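Local coordinates for protein argonaute (PDB 5G5S) that cuts single-stranded DNA targets under the direction of short DNA guides and may defend the archaeon against invading genetic elements, at residues Val8-Lys16 / Lys604-Ile614; Met307-Leu315 / Met659-Met668. All coordinates share one frame; numbering follows the deposited sequence.

Contact 1 of 2, residues Val8-Lys16 / Lys604-Ile614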
loop_
_atom_site.group_PDB
_atom_site.type_symbol
_atom_site.label_atom_id
_atom_site.label_comp_id
_atom_site.label_asym_id
_atom_site.label_seq_id
_atom_site.Cartn_x
_atom_site.Cartn_y
_atom_site.Cartn_z
ATOM N N VAL A 8 -8.675 21.134 -16.030
ATOM C CA VAL A 8 -7.302 21.324 -16.503
ATOM C C VAL A 8 -6.994 20.124 -17.392
ATOM O O VAL A 8 -7.227 18.983 -17.001
ATOM C CB VAL A 8 -6.225 21.542 -15.403
ATOM C CG1 VAL A 8 -4.933 22.072 -16.021
ATOM C CG2 VAL A 8 -6.713 22.501 -14.316
ATOM N N THR A 9 -6.532 20.390 -18.604
ATOM C CA THR A 9 -6.241 19.372 -19.605
ATOM C C THR A 9 -4.817 18.842 -19.462
ATOM O O THR A 9 -3.884 19.633 -19.337
ATOM C CB THR A 9 -6.709 19.856 -20.999
ATOM O OG1 THR A 9 -6.573 18.809 -21.947
ATOM C CG2 THR A 9 -5.976 21.101 -21.488
ATOM N N TYR A 10 -4.658 17.508 -19.403
ATOM C CA TYR A 10 -3.363 16.830 -19.243
ATOM C C TYR A 10 -3.311 15.551 -20.049
ATOM O O TYR A 10 -4.336 14.888 -20.219
ATOM C CB TYR A 10 -3.053 16.499 -17.756
ATOM C CG TYR A 10 -2.696 17.695 -16.904
ATOM C CD1 TYR A 10 -1.622 18.516 -17.238
ATOM C CD2 TYR A 10 -3.421 18.003 -15.759
ATOM C CE1 TYR A 10 -1.314 19.647 -16.485
ATOM C CE2 TYR A 10 -3.098 19.111 -14.975
ATOM C CZ TYR A 10 -2.048 19.936 -15.348
ATOM O OH TYR A 10 -1.721 21.040 -14.597
ATOM N N LYS A 11 -2.106 15.180 -20.497
ATOM C CA LYS A 11 -1.842 13.965 -21.260
ATOM C C LYS A 11 -1.647 12.754 -20.339
ATOM O O LYS A 11 -1.002 12.865 -19.291
ATOM C CB LYS A 11 -0.599 14.140 -22.153
ATOM C CG LYS A 11 -0.756 15.173 -23.261
ATOM C CD LYS A 11 0.015 16.441 -22.945
ATOM C CE LYS A 11 -0.104 17.452 -24.057
ATOM N NZ LYS A 11 0.448 18.776 -23.664
ATOM N N ILE A 12 -2.195 11.597 -20.754
ATOM C CA ILE A 12 -2.071 10.306 -20.068
ATOM C C ILE A 12 -1.481 9.286 -21.057
ATOM O O ILE A 12 -1.533 9.516 -22.264
ATOM C CB ILE A 12 -3.401 9.804 -19.390
ATOM C CG1 ILE A 12 -4.555 9.641 -20.402
ATOM C CG2 ILE A 12 -3.812 10.689 -18.207
ATOM C CD1 ILE A 12 -5.607 8.571 -20.000
ATOM N N ASN A 13 -0.930 8.174 -20.553
ATOM C CA ASN A 13 -0.322 7.112 -21.361
ATOM C C ASN A 13 -1.350 6.179 -22.073
ATOM O O ASN A 13 -1.192 4.951 -22.072
ATOM C CB ASN A 13 0.683 6.309 -20.501
ATOM C CG ASN A 13 0.068 5.531 -19.351
ATOM O OD1 ASN A 13 -0.980 5.877 -18.802
ATOM N ND2 ASN A 13 0.690 4.434 -18.999
ATOM N N ALA A 14 -2.384 6.772 -22.693
ATOM C CA ALA A 14 -3.415 6.045 -23.450
ATOM C C ALA A 14 -3.283 6.431 -24.921
ATOM O O ALA A 14 -3.280 7.625 -25.242
ATOM C CB ALA A 14 -4.805 6.398 -22.936
ATOM N N TYR A 15 -3.112 5.437 -25.804
ATOM C CA TYR A 15 -2.937 5.681 -27.242
ATOM C C TYR A 15 -4.001 4.917 -28.015
ATOM O O TYR A 15 -4.195 3.719 -27.773
ATOM C CB TYR A 15 -1.522 5.283 -27.711
ATOM C CG TYR A 15 -0.419 5.919 -26.898
ATOM C CD1 TYR A 15 -0.036 5.390 -25.665
ATOM C CD2 TYR A 15 0.223 7.073 -27.340
ATOM C CE1 TYR A 15 0.935 6.010 -24.882
ATOM C CE2 TYR A 15 1.211 7.689 -26.572
ATOM C CZ TYR A 15 1.551 7.162 -25.337
ATOM O OH TYR A 15 2.496 7.779 -24.567
ATOM N N LYS A 16 -4.693 5.618 -28.940
ATOM C CA LYS A 16 -5.774 5.069 -29.747
ATOM C C LYS A 16 -5.332 3.913 -30.619
ATOM O O LYS A 16 -4.419 4.071 -31.432
ATOM C CB LYS A 16 -6.471 6.162 -30.590
ATOM N N LYS A 604 -1.382 0.659 -14.226
ATOM C CA LYS A 604 -0.702 0.961 -15.483
ATOM C C LYS A 604 -0.795 2.418 -15.961
ATOM O O LYS A 604 -0.092 2.774 -16.910
ATOM C CB LYS A 604 -1.196 -0.007 -16.577
ATOM C CG LYS A 604 -1.024 -1.473 -16.178
ATOM C CD LYS A 604 -1.475 -2.369 -17.297
ATOM C CE LYS A 604 -1.101 -3.825 -17.100
ATOM N NZ LYS A 604 -1.962 -4.482 -16.094
ATOM N N TYR A 605 -1.645 3.255 -15.322
ATOM C CA TYR A 605 -1.832 4.662 -15.716
ATOM C C TYR A 605 -0.680 5.552 -15.340
ATOM O O TYR A 605 -0.069 5.358 -14.296
ATOM C CB TYR A 605 -3.126 5.274 -15.146
ATOM C CG TYR A 605 -4.414 4.725 -15.719
ATOM C CD1 TYR A 605 -4.877 5.132 -16.966
ATOM C CD2 TYR A 605 -5.231 3.888 -14.965
ATOM C CE1 TYR A 605 -6.097 4.681 -17.469
ATOM C CE2 TYR A 605 -6.440 3.417 -15.462
ATOM C CZ TYR A 605 -6.872 3.816 -16.716
ATOM O OH TYR A 605 -8.061 3.344 -17.205
ATOM N N LYS A 606 -0.422 6.568 -16.181
ATOM C CA LYS A 606 0.588 7.604 -15.982
ATOM C C LYS A 606 0.019 8.903 -16.490
ATOM O O LYS A 606 -0.531 8.934 -17.589
ATOM C CB LYS A 606 1.899 7.307 -16.759
ATOM C CG LYS A 606 2.747 6.156 -16.243
ATOM C CD LYS A 606 3.292 6.379 -14.822
ATOM C CE LYS A 606 3.722 5.086 -14.153
ATOM N NZ LYS A 606 2.603 4.109 -13.985
ATOM N N VAL A 607 0.165 9.978 -15.705
ATOM C CA VAL A 607 -0.263 11.330 -16.084
ATOM C C VAL A 607 1.014 12.120 -16.356
ATOM O O VAL A 607 1.871 12.236 -15.477
ATOM C CB VAL A 607 -1.181 12.024 -15.041
ATOM C CG1 VAL A 607 -1.853 13.254 -15.648
ATOM C CG2 VAL A 607 -2.234 11.060 -14.502
ATOM N N PHE A 608 1.166 12.618 -17.594
ATOM C CA PHE A 608 2.363 13.338 -18.007
ATOM C C PHE A 608 2.350 14.789 -17.488
ATOM O O PHE A 608 2.228 15.735 -18.270
ATOM C CB PHE A 608 2.564 13.238 -19.540
ATOM C CG PHE A 608 2.521 11.857 -20.177
ATOM C CD1 PHE A 608 2.711 10.704 -19.411
ATOM C CD2 PHE A 608 2.346 11.714 -21.551
ATOM C CE1 PHE A 608 2.663 9.437 -20.001
ATOM C CE2 PHE A 608 2.335 10.449 -22.143
ATOM C CZ PHE A 608 2.496 9.321 -21.367
ATOM N N THR A 609 2.441 14.942 -16.142
ATOM C CA THR A 609 2.445 16.229 -15.436
ATOM C C THR A 609 3.102 16.187 -14.050
ATOM O O THR A 609 3.130 15.144 -13.393
ATOM C CB THR A 609 1.020 16.825 -15.337
ATOM O OG1 THR A 609 1.147 18.182 -14.913
ATOM C CG2 THR A 609 0.101 16.059 -14.351
ATOM N N SER A 610 3.537 17.353 -13.576
ATOM C CA SER A 610 4.109 17.514 -12.241
ATOM C C SER A 610 3.056 18.113 -11.299
ATOM O O SER A 610 3.304 18.254 -10.099
ATOM C CB SER A 610 5.364 18.378 -12.289
ATOM O OG SER A 610 6.369 17.724 -13.045
ATOM N N ASP A 611 1.873 18.441 -11.847
ATOM C CA ASP A 611 0.739 18.970 -11.089
ATOM C C ASP A 611 0.091 17.844 -10.245
ATOM O O ASP A 611 0.260 16.658 -10.539
ATOM C CB ASP A 611 -0.277 19.653 -12.030
ATOM C CG ASP A 611 -1.361 20.485 -11.351
ATOM O OD1 ASP A 611 -1.168 20.877 -10.168
ATOM O OD2 ASP A 611 -2.405 20.741 -11.997
ATOM N N TYR A 612 -0.601 18.233 -9.174
ATOM C CA TYR A 612 -1.200 17.342 -8.194
ATOM C C TYR A 612 -2.500 17.941 -7.674
ATOM O O TYR A 612 -2.834 19.061 -8.053
ATOM C CB TYR A 612 -0.200 17.091 -7.041
ATOM C CG TYR A 612 0.165 18.339 -6.258
ATOM C CD1 TYR A 612 1.135 19.223 -6.726
ATOM C CD2 TYR A 612 -0.457 18.634 -5.048
ATOM C CE1 TYR A 612 1.443 20.391 -6.032
ATOM C CE2 TYR A 612 -0.155 19.799 -4.343
ATOM C CZ TYR A 612 0.817 20.661 -4.823
ATOM O OH TYR A 612 1.152 21.784 -4.101
ATOM N N ARG A 613 -3.221 17.211 -6.778
ATOM C CA ARG A 613 -4.521 17.615 -6.221
ATOM C C ARG A 613 -5.526 17.600 -7.404
ATOM O O ARG A 613 -6.442 18.415 -7.459
ATOM C CB ARG A 613 -4.408 19.000 -5.531
ATOM C CG ARG A 613 -5.525 19.367 -4.567
ATOM C CD ARG A 613 -5.304 20.764 -3.998
ATOM N NE ARG A 613 -6.186 21.746 -4.633
ATOM C CZ ARG A 613 -6.276 23.029 -4.292
ATOM N NH1 ARG A 613 -5.513 23.521 -3.322
ATOM N NH2 ARG A 613 -7.127 23.830 -4.919
ATOM N N ILE A 614 -5.338 16.626 -8.341
ATOM C CA ILE A 614 -6.127 16.435 -9.565
ATOM C C ILE A 614 -6.705 15.024 -9.722
ATOM O O ILE A 614 -6.111 14.041 -9.276
ATOM C CB ILE A 614 -5.382 16.925 -10.855
ATOM C CG1 ILE A 614 -4.033 16.186 -11.065
ATOM C CG2 ILE A 614 -5.213 18.456 -10.863
ATOM C CD1 ILE A 614 -3.502 16.224 -12.497
#

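Contact 2 of 2, residues Met307-Leu315 / Met659-Met668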
loop_
_atom_site.group_PDB
_atom_site.type_symbol
_atom_site.label_atom_id
_atom_site.label_comp_id
_atom_site.label_asym_id
_atom_site.label_seq_id
_atom_site.Cartn_x
_atom_site.Cartn_y
_atom_site.Cartn_z
ATOM N N MET A 307 -10.406 17.511 -12.960
ATOM C CA MET A 307 -10.965 18.379 -11.929
ATOM C C MET A 307 -9.806 18.652 -10.935
ATOM O O MET A 307 -8.866 17.850 -10.838
ATOM C CB MET A 307 -12.152 17.688 -11.190
ATOM C CG MET A 307 -11.701 16.653 -10.144
ATOM S SD MET A 307 -12.950 15.912 -9.065
ATOM C CE MET A 307 -13.120 17.158 -7.853
ATOM N N LYS A 308 -9.887 19.758 -10.191
ATOM C CA LYS A 308 -8.905 20.064 -9.157
ATOM C C LYS A 308 -9.631 19.936 -7.821
ATOM O O LYS A 308 -10.746 20.440 -7.687
ATOM C CB LYS A 308 -8.280 21.456 -9.346
ATOM C CG LYS A 308 -6.966 21.604 -8.571
ATOM C CD LYS A 308 -6.046 22.659 -9.170
ATOM C CE LYS A 308 -4.802 22.079 -9.806
ATOM N NZ LYS A 308 -3.822 21.609 -8.796
ATOM N N PHE A 309 -9.049 19.206 -6.861
ATOM C CA PHE A 309 -9.698 19.013 -5.572
ATOM C C PHE A 309 -9.636 20.259 -4.701
ATOM O O PHE A 309 -8.693 21.040 -4.801
ATOM C CB PHE A 309 -9.095 17.809 -4.824
ATOM C CG PHE A 309 -9.062 16.503 -5.580
ATOM C CD1 PHE A 309 -10.222 15.969 -6.130
ATOM C CD2 PHE A 309 -7.887 15.768 -5.678
ATOM C CE1 PHE A 309 -10.192 14.755 -6.817
ATOM C CE2 PHE A 309 -7.859 14.546 -6.350
ATOM C CZ PHE A 309 -9.013 14.045 -6.916
ATOM N N ASN A 310 -10.641 20.447 -3.844
ATOM C CA ASN A 310 -10.640 21.578 -2.920
ATOM C C ASN A 310 -9.702 21.281 -1.774
ATOM O O ASN A 310 -9.579 20.119 -1.365
ATOM C CB ASN A 310 -12.046 21.842 -2.384
ATOM C CG ASN A 310 -13.050 22.166 -3.455
ATOM O OD1 ASN A 310 -12.768 22.908 -4.408
ATOM N ND2 ASN A 310 -14.240 21.609 -3.318
ATOM N N ASN A 311 -9.030 22.312 -1.261
ATOM C CA ASN A 311 -8.114 22.168 -0.138
ATOM C C ASN A 311 -8.972 22.210 1.124
ATOM O O ASN A 311 -9.158 23.266 1.731
ATOM C CB ASN A 311 -7.054 23.275 -0.170
ATOM C CG ASN A 311 -5.975 23.123 0.870
ATOM O OD1 ASN A 311 -5.502 22.017 1.160
ATOM N ND2 ASN A 311 -5.532 24.245 1.420
ATOM N N THR A 312 -9.575 21.065 1.454
ATOM C CA THR A 312 -10.507 20.917 2.568
ATOM C C THR A 312 -9.888 21.343 3.899
ATOM O O THR A 312 -8.762 20.955 4.196
ATOM C CB THR A 312 -11.169 19.531 2.515
ATOM O OG1 THR A 312 -11.874 19.428 1.274
ATOM C CG2 THR A 312 -12.132 19.265 3.679
ATOM N N PRO A 313 -10.555 22.228 4.666
ATOM C CA PRO A 313 -9.964 22.641 5.937
ATOM C C PRO A 313 -10.104 21.554 6.995
ATOM O O PRO A 313 -10.895 20.614 6.852
ATOM C CB PRO A 313 -10.717 23.931 6.304
ATOM C CG PRO A 313 -11.850 24.039 5.348
ATOM C CD PRO A 313 -11.891 22.825 4.477
ATOM N N LEU A 314 -9.283 21.677 8.036
ATOM C CA LEU A 314 -9.249 20.782 9.169
ATOM C C LEU A 314 -9.707 21.567 10.378
ATOM O O LEU A 314 -9.583 22.796 10.409
ATOM C CB LEU A 314 -7.821 20.228 9.385
ATOM C CG LEU A 314 -7.193 19.456 8.212
ATOM C CD1 LEU A 314 -5.679 19.453 8.299
ATOM C CD2 LEU A 314 -7.733 18.041 8.113
ATOM N N LEU A 315 -10.266 20.864 11.364
ATOM C CA LEU A 315 -10.708 21.480 12.605
ATOM C C LEU A 315 -9.847 20.992 13.757
ATOM O O LEU A 315 -9.499 19.817 13.826
ATOM C CB LEU A 315 -12.188 21.192 12.874
ATOM C CG LEU A 315 -13.201 21.878 11.972
ATOM C CD1 LEU A 315 -14.576 21.288 12.185
ATOM C CD2 LEU A 315 -13.244 23.394 12.218
ATOM N N MET A 659 -14.178 11.278 -5.098
ATOM C CA MET A 659 -12.783 11.669 -5.287
ATOM C C MET A 659 -12.395 12.747 -4.311
ATOM O O MET A 659 -11.318 12.653 -3.741
ATOM C CB MET A 659 -12.472 12.021 -6.751
ATOM C CG MET A 659 -12.528 10.797 -7.685
ATOM S SD MET A 659 -11.952 11.104 -9.375
ATOM C CE MET A 659 -10.367 10.534 -9.292
ATOM N N GLN A 660 -13.315 13.690 -4.015
ATOM C CA GLN A 660 -13.078 14.718 -3.010
ATOM C C GLN A 660 -12.980 14.072 -1.635
ATOM O O GLN A 660 -12.068 14.401 -0.893
ATOM C CB GLN A 660 -14.148 15.824 -3.040
ATOM C CG GLN A 660 -13.915 16.977 -2.032
ATOM C CD GLN A 660 -12.686 17.797 -2.324
ATOM O OE1 GLN A 660 -12.569 18.429 -3.373
ATOM N NE2 GLN A 660 -11.740 17.815 -1.392
ATOM N N LEU A 661 -13.874 13.120 -1.320
ATOM C CA LEU A 661 -13.843 12.386 -0.053
ATOM C C LEU A 661 -12.535 11.612 0.107
ATOM O O LEU A 661 -11.939 11.635 1.180
ATOM C CB LEU A 661 -15.055 11.431 0.079
ATOM C CG LEU A 661 -15.020 10.432 1.281
ATOM C CD1 LEU A 661 -14.992 11.157 2.608
ATOM C CD2 LEU A 661 -16.182 9.506 1.251
ATOM N N LEU A 662 -12.107 10.912 -0.950
ATOM C CA LEU A 662 -10.875 10.124 -0.948
ATOM C C LEU A 662 -9.669 11.007 -0.777
ATOM O O LEU A 662 -8.782 10.666 0.013
ATOM C CB LEU A 662 -10.788 9.235 -2.199
ATOM C CG LEU A 662 -11.898 8.164 -2.327
ATOM C CD1 LEU A 662 -11.766 7.394 -3.621
ATOM C CD2 LEU A 662 -11.945 7.235 -1.121
ATOM N N TYR A 663 -9.670 12.193 -1.459
ATOM C CA TYR A 663 -8.635 13.213 -1.314
ATOM C C TYR A 663 -8.580 13.725 0.112
ATOM O O TYR A 663 -7.484 13.902 0.640
ATOM C CB TYR A 663 -8.849 14.405 -2.278
ATOM C CG TYR A 663 -7.793 15.476 -2.096
ATOM C CD1 TYR A 663 -6.473 15.253 -2.478
ATOM C CD2 TYR A 663 -8.088 16.670 -1.441
ATOM C CE1 TYR A 663 -5.483 16.218 -2.268
ATOM C CE2 TYR A 663 -7.111 17.646 -1.236
ATOM C CZ TYR A 663 -5.807 17.415 -1.648
ATOM O OH TYR A 663 -4.836 18.372 -1.454
ATOM N N ASP A 664 -9.747 14.002 0.719
ATOM C CA ASP A 664 -9.824 14.509 2.094
ATOM C C ASP A 664 -9.211 13.512 3.065
ATOM O O ASP A 664 -8.610 13.928 4.047
ATOM C CB ASP A 664 -11.287 14.775 2.516
ATOM C CG ASP A 664 -12.020 15.899 1.800
ATOM O OD1 ASP A 664 -11.355 16.695 1.095
ATOM O OD2 ASP A 664 -13.273 15.949 1.901
ATOM N N LEU A 665 -9.381 12.202 2.790
ATOM C CA LEU A 665 -8.855 11.116 3.617
ATOM C C LEU A 665 -7.344 10.943 3.513
ATOM O O LEU A 665 -6.751 10.433 4.450
ATOM C CB LEU A 665 -9.607 9.798 3.382
ATOM C CG LEU A 665 -11.072 9.764 3.836
ATOM C CD1 LEU A 665 -11.813 8.596 3.194
ATOM C CD2 LEU A 665 -11.188 9.700 5.354
ATOM N N THR A 666 -6.707 11.416 2.418
ATOM C CA THR A 666 -5.228 11.399 2.264
ATOM C C THR A 666 -4.601 12.490 3.188
ATOM O O THR A 666 -3.400 12.473 3.482
ATOM C CB THR A 666 -4.806 11.631 0.780
ATOM O OG1 THR A 666 -5.009 13.008 0.407
ATOM C CG2 THR A 666 -5.501 10.682 -0.210
ATOM N N LYS A 667 -5.433 13.455 3.605
ATOM C CA LYS A 667 -5.063 14.566 4.471
ATOM C C LYS A 667 -5.147 14.186 5.966
ATOM O O LYS A 667 -4.613 14.903 6.793
ATOM C CB LYS A 667 -5.969 15.765 4.152
ATOM C CG LYS A 667 -5.317 17.115 4.284
ATOM C CD LYS A 667 -6.347 18.215 4.058
ATOM C CE LYS A 667 -5.734 19.594 3.981
ATOM N NZ LYS A 667 -5.226 19.883 2.615
ATOM N N MET A 668 -5.826 13.080 6.318
ATOM C CA MET A 668 -5.932 12.610 7.712
ATOM C C MET A 668 -4.694 11.775 8.085
ATOM O O MET A 668 -4.775 10.647 8.547
ATOM C CB MET A 668 -7.269 11.876 7.961
ATOM C CG MET A 668 -8.502 12.780 7.829
ATOM S SD MET A 668 -8.438 14.370 8.741
ATOM C CE MET A 668 -8.417 13.792 10.423
#

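Contact 1 of 2, residues Val8-Lys16 / Lys604-Ile614
A single beta bridge between Ile12 and Val607 joins the N-terminal strand 7-12 to the PIWI loop that runs from strand 593-600 to strand 614-618. Two backbone bonds frame it: Phe608 N gives to Lys11 O at 2.8 Å, and Asn13 N to Lys606 O at 3.1 Å. Asn13, the centre of an inverse gamma turn, adds its amide. With CG held between the backbone N and the carbonyl carbon (chi1 65°), ND2 points almost straight at Lys604 O, 2.8 Å away, while OD1 accepts from Lys606 N, which stands above the plane of the Asn13 amide carbonyl; ND2 also serves Leu155 O of strand 150-163. Phe608 lays its CZ 3.6 Å from Asn13 CB, and the Tyr15 hydroxyl, hydrogen-bonded to Asn288, lies at the edge of the ring. At the other end Thr609 CB sits over one face of the Tyr10 ring, 4.0 Å from its centroid, and Ile614 CD1 comes to 3.7 Å from Tyr10 CD2. Tyr10 OH donates to the anti side of Asp611 OD2, tilted out of the carboxylate plane, at 2.7 Å. Because Asp611 OD1 pairs with Lys308, both carboxylate oxygens are engaged, probably favouring the charged form and fixing the tyrosine's far end.

Contact 2 of 2, residues Met307-Leu315 / Met659-Met668
Phe309 and Tyr663 make the dense end of this contact, where the chain leaving strand 302-308 lies over helix 656-666. Their planes are 24° apart but displaced enough that little of one ring covers the other; instead each CB sits over the other's ring, Phe309 CB 4.0 Å from the Tyr663 centroid. Met659 CB closes on Phe309 CE1 at 3.6 Å, and Phe624 of strand 621-625 meets the Phe309 ring and also touches the Tyr663 side chain. Next to this apolar patch, Gln660 grips the backbone of Asn310. Its chain bends at chi2 (66°), so that Asn310 N, 2.8 Å away, sits on a lone pair of OE1, and NE2 reaches Asn310 O at 3.2 Å. NE2 also gives to Asp664 OD1, which Thr312 OG1 reaches at 2.8 Å from the opposite face of the carboxylate. Buried Lys667, bent at its last torsion, extends NZ to Asn311 OD1, 2.6 Å away. On the solvent side the Asn310 side chain is exposed and Asn311 partly so. Leu314 meets Met668 loosely, through CD2 and SD, 3.8 Å apart. A glutamine amide pairing with both N and O of one residue is a bidentate side-chain-to-backbone motif, here fastening the loop between strands 302-308 and 314-317 to a PIWI helix.

How the contacts relate
Both contacts are largely buried, and both join chain from the N-terminal side of the sequence to the PIWI part; they reach the same mixed sheet, in which strands 7-12 and 302-308 are antiparallel neighbours and 614-618 follows. Contact 1 combines a strand-like backbone pairing with the Asn13 amide and a tyrosine-aspartate bond, beside strand 150-163; contact 2 sets a loop on a helix and depends more on side chains, with an aromatic pair and a glutamine-aspartate network. They meet at Arg613, whose O lies 2.8 Å from Phe309 N, a probable hydrogen bond, and whose CG packs on the Tyr663 hydroxyl. Lys308 of contact 2 also reaches back to Tyr612 O of contact 1.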